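Local coordinates for putative uncharacterized protein (Mycobacterium smegmatis, PDB 3UID) that is probably a toxin, the structural homologue of a type II toxin involved in the hypoxic response, and belongs to the AHA1 family of the SRPBCC superfamily, at residues A[2-7]-A[18-23]; A[24-29]-A[84-89]; A[111-116]-A[124-129]. All blocks are in the same frame, centred on the assembly; numbering follows the deposited sequence. Where two conformers were deposited one is given.

Contact 1 of 3, residues A[2-7]-A[18-23]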
# COMPACT_ATOMS: atom_id res chain seq x y z
N PRO A 2 12.03 -0.13 -8.03
CA PRO A 2 11.02 -0.89 -8.78
C PRO A 2 10.60 -2.15 -8.04
O PRO A 2 11.15 -2.49 -6.99
CB PRO A 2 11.75 -1.26 -10.08
CG PRO A 2 13.19 -1.25 -9.71
CD PRO A 2 13.34 -0.15 -8.71
N VAL A 3 9.63 -2.85 -8.60
CA VAL A 3 9.19 -4.11 -8.03
C VAL A 3 10.25 -5.17 -8.34
O VAL A 3 10.75 -5.26 -9.47
CB VAL A 3 7.85 -4.55 -8.65
CG1 VAL A 3 7.42 -5.91 -8.10
CG2 VAL A 3 6.78 -3.50 -8.42
N THR A 4 10.60 -5.97 -7.33
CA THR A 4 11.61 -7.01 -7.49
C THR A 4 11.07 -8.44 -7.32
O THR A 4 11.70 -9.40 -7.79
CB THR A 4 12.82 -6.81 -6.55
OG1 THR A 4 12.39 -6.86 -5.19
CG2 THR A 4 13.51 -5.47 -6.83
N ASP A 5 9.91 -8.58 -6.66
CA ASP A 5 9.28 -9.89 -6.49
C ASP A 5 7.82 -9.74 -6.12
O ASP A 5 7.45 -8.81 -5.41
CB ASP A 5 9.97 -10.70 -5.40
CG ASP A 5 9.59 -12.17 -5.43
OD1 ASP A 5 10.05 -12.90 -6.32
OD2 ASP A 5 8.82 -12.60 -4.55
N VAL A 6 7.01 -10.67 -6.62
CA VAL A 6 5.63 -10.82 -6.21
C VAL A 6 5.43 -12.29 -5.89
O VAL A 6 5.76 -13.15 -6.71
CB VAL A 6 4.68 -10.41 -7.35
CG1 VAL A 6 3.24 -10.73 -6.97
CG2 VAL A 6 4.87 -8.93 -7.68
N LYS A 7 4.91 -12.58 -4.70
CA LYS A 7 4.64 -13.97 -4.33
C LYS A 7 3.31 -14.17 -3.63
O LYS A 7 3.05 -13.57 -2.58
CB LYS A 7 5.76 -14.56 -3.47
CG LYS A 7 5.58 -16.06 -3.30
CD LYS A 7 6.66 -16.72 -2.47
CE LYS A 7 6.27 -18.17 -2.18
NZ LYS A 7 7.28 -18.90 -1.37
N THR A 18 7.72 -7.26 -3.02
CA THR A 18 9.01 -6.73 -2.60
C THR A 18 9.45 -5.69 -3.62
O THR A 18 9.25 -5.86 -4.82
CB THR A 18 10.06 -7.86 -2.51
OG1 THR A 18 9.57 -8.90 -1.66
CG2 THR A 18 11.38 -7.33 -1.95
N ALA A 19 10.02 -4.60 -3.12
CA ALA A 19 10.54 -3.54 -3.97
C ALA A 19 11.91 -3.13 -3.49
O ALA A 19 12.25 -3.35 -2.33
CB ALA A 19 9.63 -2.33 -3.93
N GLU A 20 12.68 -2.56 -4.41
CA GLU A 20 13.93 -1.91 -4.05
C GLU A 20 13.89 -0.46 -4.48
O GLU A 20 13.49 -0.14 -5.60
CB GLU A 20 15.12 -2.66 -4.66
CG GLU A 20 15.36 -3.99 -3.97
CD GLU A 20 16.43 -4.82 -4.66
OE1 GLU A 20 17.22 -4.27 -5.44
OE2 GLU A 20 16.46 -6.05 -4.40
N PHE A 21 14.28 0.43 -3.57
CA PHE A 21 14.23 1.87 -3.84
C PHE A 21 15.61 2.48 -3.66
O PHE A 21 16.32 2.13 -2.71
CB PHE A 21 13.28 2.56 -2.85
CG PHE A 21 11.84 2.13 -2.98
CD1 PHE A 21 11.16 2.28 -4.18
CD2 PHE A 21 11.17 1.60 -1.89
CE1 PHE A 21 9.82 1.90 -4.28
CE2 PHE A 21 9.83 1.22 -1.98
CZ PHE A 21 9.16 1.37 -3.18
N ALA A 22 15.99 3.40 -4.54
CA ALA A 22 17.31 4.02 -4.44
C ALA A 22 17.25 5.27 -3.57
O ALA A 22 17.49 6.39 -4.04
CB ALA A 22 17.87 4.33 -5.83
N ALA A 23 16.90 5.07 -2.30
CA ALA A 23 16.84 6.13 -1.32
C ALA A 23 16.88 5.47 0.05
O ALA A 23 16.58 4.28 0.20
CB ALA A 23 15.55 6.95 -1.49
O HOH W 1 7.73 -10.93 -2.66
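T4 carries OG1 between its own backbone N and carbonyl carbon (chi1 61°), which sets the hydroxyl beside T18 and the methyl against E20. T18 chi1 of -54° leaves CG2 anti to the backbone N, on the side of T4, where it meets T4 OG1 at 3.4 Å. The T4 methyl CG2 lies against the extended chain of E20, 3.7 Å from E20 CD in one of its two conformers, and the side chains cross at about a right angle. The backbones are antiparallel. T18 O is the focus: it accepts a nearly straight bond from T4 N (2.9 Å, 171°). D5 N and T4 OG1 add weak bonds to the same oxygen. T18 N returns a bond to D5 O at 2.9 Å, and E20 N donates to P2 O at 3.0 Å. A water bridges D5 and T18: it donates to D5 OD2 and accepts from T18 OG1. V3 and A19 face the other side of the sheet, where V3 touches I152 of helix 144-158. T4 and D5 both stand opposite T18, which shifts the register by one residue. This is a classic beta bulge in the N-terminal hairpin, at the edge strand 3-9 of the antiparallel sheet.

Contact 2 of 3, residues A[24-29]-A[84-89]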
# COMPACT_ATOMS: atom_id res chain seq x y z
N PRO A 24 17.26 6.25 1.08
CA PRO A 24 17.39 5.70 2.43
C PRO A 24 16.05 5.31 3.05
O PRO A 24 15.01 5.82 2.64
CB PRO A 24 18.02 6.86 3.22
CG PRO A 24 18.70 7.70 2.19
CD PRO A 24 17.85 7.59 0.95
N VAL A 25 16.10 4.41 4.03
CA VAL A 25 14.90 3.98 4.73
C VAL A 25 14.13 5.17 5.29
O VAL A 25 12.90 5.20 5.22
CB VAL A 25 15.24 3.01 5.86
CG1 VAL A 25 14.07 2.90 6.79
CG2 VAL A 25 15.61 1.64 5.27
N THR A 26 14.85 6.15 5.84
CA THR A 26 14.20 7.33 6.41
C THR A 26 13.38 8.08 5.37
O THR A 26 12.29 8.58 5.67
CB THR A 26 15.19 8.29 7.08
OG1 THR A 26 16.25 8.61 6.17
CG2 THR A 26 15.78 7.63 8.31
N ARG A 27 13.88 8.14 4.14
CA ARG A 27 13.13 8.77 3.04
C ARG A 27 11.85 8.02 2.66
O ARG A 27 10.79 8.62 2.50
CB ARG A 27 14.01 8.92 1.79
CG ARG A 27 13.18 9.38 0.56
CD ARG A 27 12.76 10.81 0.75
NE ARG A 27 11.86 11.31 -0.30
CZ ARG A 27 10.53 11.34 -0.19
NH1 ARG A 27 9.93 10.89 0.90
NH2 ARG A 27 9.79 11.82 -1.18
N ILE A 28 11.95 6.70 2.50
CA ILE A 28 10.80 5.88 2.15
C ILE A 28 9.73 5.95 3.23
O ILE A 28 8.54 6.00 2.94
CB ILE A 28 11.21 4.43 1.85
CG1 ILE A 28 12.29 4.41 0.76
CG2 ILE A 28 10.01 3.62 1.40
CD1 ILE A 28 11.84 4.98 -0.58
N TRP A 29 10.15 5.99 4.50
CA TRP A 29 9.19 6.10 5.59
C TRP A 29 8.27 7.30 5.38
O TRP A 29 7.07 7.22 5.63
CB TRP A 29 9.91 6.22 6.93
CG TRP A 29 8.95 6.34 8.07
CD1 TRP A 29 8.51 7.50 8.67
CD2 TRP A 29 8.26 5.27 8.72
NE1 TRP A 29 7.62 7.21 9.67
CE2 TRP A 29 7.44 5.85 9.72
CE3 TRP A 29 8.27 3.89 8.57
CZ2 TRP A 29 6.64 5.08 10.56
CZ3 TRP A 29 7.46 3.12 9.40
CH2 TRP A 29 6.67 3.72 10.38
N ASP A 84 6.55 1.52 13.99
CA ASP A 84 7.93 1.39 14.44
C ASP A 84 8.82 2.15 13.45
O ASP A 84 9.47 1.57 12.59
CB ASP A 84 8.31 -0.09 14.53
CG ASP A 84 9.79 -0.32 14.80
OD1 ASP A 84 10.44 0.55 15.41
OD2 ASP A 84 10.29 -1.38 14.39
N GLU A 85 8.81 3.48 13.56
CA GLU A 85 9.55 4.33 12.63
C GLU A 85 11.06 4.11 12.77
O GLU A 85 11.58 4.04 13.89
CB GLU A 85 9.22 5.81 12.89
CG GLU A 85 9.98 6.76 11.99
CD GLU A 85 9.69 8.22 12.30
OE1 GLU A 85 8.72 8.49 13.03
OE2 GLU A 85 10.42 9.10 11.80
N PRO A 86 11.79 4.03 11.65
CA PRO A 86 11.32 4.07 10.26
C PRO A 86 11.28 2.68 9.63
O PRO A 86 11.28 2.59 8.40
CB PRO A 86 12.43 4.85 9.57
CG PRO A 86 13.66 4.35 10.26
CD PRO A 86 13.26 4.17 11.72
N HIS A 87 11.25 1.62 10.43
CA HIS A 87 11.39 0.28 9.86
C HIS A 87 10.10 -0.44 9.52
O HIS A 87 10.10 -1.29 8.63
CB HIS A 87 12.28 -0.60 10.73
CG HIS A 87 13.73 -0.26 10.65
ND1 HIS A 87 14.42 0.29 11.71
CD2 HIS A 87 14.61 -0.37 9.63
CE1 HIS A 87 15.68 0.49 11.34
NE2 HIS A 87 15.82 0.11 10.09
N SER A 88 9.00 -0.13 10.19
CA SER A 88 7.79 -0.91 9.93
C SER A 88 6.53 -0.27 10.45
O SER A 88 6.58 0.50 11.41
CB SER A 88 7.95 -2.30 10.58
OG SER A 88 6.93 -3.20 10.15
N PHE A 89 5.40 -0.55 9.79
CA PHE A 89 4.09 -0.31 10.38
C PHE A 89 3.13 -1.42 9.98
O PHE A 89 3.37 -2.14 9.00
CB PHE A 89 3.54 1.12 10.12
CG PHE A 89 3.20 1.43 8.68
CD1 PHE A 89 1.90 1.27 8.22
CD2 PHE A 89 4.17 1.92 7.81
CE1 PHE A 89 1.57 1.58 6.89
CE2 PHE A 89 3.84 2.23 6.49
CZ PHE A 89 2.53 2.06 6.03
O HOH W 2 6.26 8.94 11.54
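This contact joins the start of helix 25-33 to the bulged turn between strands 73-84 and 88-96. W29 CG stands anti to the backbone N (chi1 180°), which sends the indole out to the turn. E85 CG lies over one face of the five-membered ring, 3.5 Å from its centroid, as a CH-pi contact. P86 CA covers the same face. S88 O lies at the ring edge, 3.4 Å from W29 CH2. The E85 carboxylate is almost parallel to the indole, their planes 12° apart. A water accepts from W29 NE1 and donates to E85 OE1, each at 2.9 Å. The edge of F89 points to the face of the six-membered ring in an offset edge-to-face pair, centroids 5.8 Å apart and planes at 87°. V25 CG1 and W29 CB pack on P86 CB, at 3.8 and 3.9 Å. The cis peptide before P86 is part of the turn that lays E85 and P86 on the indole. H87 N and S88 N both donate to D84 O, a classic beta bulge. Apolar and ring contacts carry most of the join, with one water bridge. P86 O is buried against V25 CG1 and W29 CE3 without a polar partner.

Contact 3 of 3, residues A[111-116]-A[124-129]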
# COMPACT_ATOMS: atom_id res chain seq x y z
N ASN A 111 -1.82 -6.48 7.45
CA ASN A 111 -0.72 -6.05 6.61
C ASN A 111 0.45 -5.60 7.44
O ASN A 111 0.26 -4.97 8.48
CB ASN A 111 -1.17 -4.88 5.75
CG ASN A 111 -2.38 -5.22 4.92
OD1 ASN A 111 -3.52 -5.14 5.39
ND2 ASN A 111 -2.13 -5.65 3.70
N VAL A 112 1.65 -5.97 7.01
CA VAL A 112 2.88 -5.48 7.61
C VAL A 112 3.81 -4.95 6.52
O VAL A 112 4.19 -5.68 5.60
CB VAL A 112 3.62 -6.56 8.39
CG1 VAL A 112 4.83 -5.94 9.11
CG2 VAL A 112 2.68 -7.21 9.40
N TYR A 113 4.17 -3.67 6.61
CA TYR A 113 5.15 -3.08 5.71
C TYR A 113 6.48 -2.95 6.44
O TYR A 113 6.53 -2.39 7.54
CB TYR A 113 4.72 -1.67 5.30
CG TYR A 113 3.53 -1.59 4.35
CD1 TYR A 113 2.73 -2.70 4.08
CD2 TYR A 113 3.23 -0.38 3.73
CE1 TYR A 113 1.65 -2.59 3.18
CE2 TYR A 113 2.16 -0.26 2.86
CZ TYR A 113 1.38 -1.36 2.59
OH TYR A 113 0.33 -1.24 1.72
N THR A 114 7.54 -3.45 5.82
CA THR A 114 8.85 -3.40 6.44
C THR A 114 9.87 -2.78 5.49
O THR A 114 9.94 -3.16 4.31
CB THR A 114 9.28 -4.81 6.88
OG1 THR A 114 8.29 -5.34 7.77
CG2 THR A 114 10.62 -4.77 7.59
N PHE A 115 10.65 -1.83 6.01
CA PHE A 115 11.64 -1.09 5.23
C PHE A 115 13.01 -1.32 5.86
O PHE A 115 13.26 -0.98 7.02
CB PHE A 115 11.31 0.41 5.22
CG PHE A 115 9.89 0.70 4.86
CD1 PHE A 115 9.42 0.43 3.59
CD2 PHE A 115 9.02 1.22 5.80
CE1 PHE A 115 8.11 0.68 3.25
CE2 PHE A 115 7.69 1.47 5.47
CZ PHE A 115 7.24 1.21 4.19
N THR A 116 13.92 -1.93 5.11
CA THR A 116 15.25 -2.21 5.64
C THR A 116 16.34 -1.76 4.70
O THR A 116 16.15 -1.67 3.49
CB THR A 116 15.41 -3.69 6.01
OG1 THR A 116 15.08 -4.51 4.88
CG2 THR A 116 14.48 -4.04 7.17
N ALA A 124 11.83 -2.78 0.48
CA ALA A 124 10.51 -2.70 1.09
C ALA A 124 9.78 -4.01 0.88
O ALA A 124 9.69 -4.48 -0.26
CB ALA A 124 9.72 -1.57 0.48
N THR A 125 9.24 -4.57 1.96
CA THR A 125 8.48 -5.80 1.87
C THR A 125 7.07 -5.52 2.37
O THR A 125 6.89 -5.07 3.51
CB THR A 125 9.12 -6.91 2.70
OG1 THR A 125 10.48 -7.10 2.26
CG2 THR A 125 8.35 -8.21 2.52
N TYR A 126 6.09 -5.75 1.51
CA TYR A 126 4.70 -5.51 1.83
C TYR A 126 3.97 -6.85 1.90
O TYR A 126 3.74 -7.49 0.87
CB TYR A 126 4.06 -4.65 0.74
CG TYR A 126 4.81 -3.36 0.38
CD1 TYR A 126 4.47 -2.15 0.97
CD2 TYR A 126 5.82 -3.36 -0.58
CE1 TYR A 126 5.11 -0.97 0.61
CE2 TYR A 126 6.48 -2.18 -0.94
CZ TYR A 126 6.12 -0.99 -0.34
OH TYR A 126 6.77 0.18 -0.68
N VAL A 127 3.61 -7.26 3.11
CA VAL A 127 3.01 -8.58 3.32
C VAL A 127 1.55 -8.43 3.74
O VAL A 127 1.26 -7.87 4.80
CB VAL A 127 3.73 -9.39 4.41
CG1 VAL A 127 3.07 -10.77 4.59
CG2 VAL A 127 5.22 -9.55 4.09
N GLY A 128 0.65 -8.94 2.91
CA GLY A 128 -0.78 -8.93 3.18
C GLY A 128 -1.26 -10.33 3.47
O GLY A 128 -0.99 -11.25 2.69
N THR A 129 -1.97 -10.50 4.58
CA THR A 129 -2.45 -11.80 5.03
C THR A 129 -3.97 -11.79 4.97
O THR A 129 -4.61 -10.88 5.51
CB THR A 129 -1.99 -12.10 6.46
OG1 THR A 129 -0.56 -12.06 6.53
CG2 THR A 129 -2.49 -13.48 6.91
O HOH W 3 12.27 -5.08 4.21
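Two pairs of backbone bonds hold the strands 111-116 and 124-129 together. V112 N donates to V127 O at 2.9 Å, and V127 N donates back to V112 O. Two residues further along each strand, T114 N bonds T125 O at 2.9 Å, and T125 N bonds T114 O at 2.8 Å. The non-hydrogen-bonded pair Y113 with Y126 lies between these; N111 with G128 and F115 with A124 flank them. Here CA-H groups lean on carbonyls, as Y113 CA does on T125 O.

The aromatic contact is made by Y113 and Y126, on one face of the sheet. Both CG atoms are anti to the carbonyl carbon; chi2 of 13° in Y113 against -95° in Y126 sets the rings nearly perpendicular, at 84°. The edge of Y126 meets the face of Y113, centroids 4.6 Å apart, with Y126 CD1 over the ring centre. Next along, the A124 methyl CB touches the edge of the F115 ring, 3.7 Å from F115 CD1. Y126 OH has its hydrogen-bond partner in Y32 OH of helix 25-33.

On the face of V112, T114, T125 and V127, a water donates to T114 O at 3.0 Å and hydrogen-bonds T116 OG1, with a weak bond to T125 OG1.

The arrangement is a regular antiparallel beta hairpin, central in the curved sheet of the SRPBCC (Bet v 1-like) fold.

All three contacts reach the same antiparallel sheet. Contact 1 is a surface hairpin at the edge, bulged and polar, with its side-chain contacts made mostly by threonines and acids. Contact 3 is a more central, partly buried hairpin with regular register and an aromatic face. They meet where A19 N probably bonds A124 O and F21 packs on Y126 and A124. Contact 2 is also partly buried, but it sets a helix against a turn and relies on apolar and ring packing. It touches contact 3 through S88 OG with Y113 O and H87 O with F115 N. I28 of its helix packs on F21, next to contact 1.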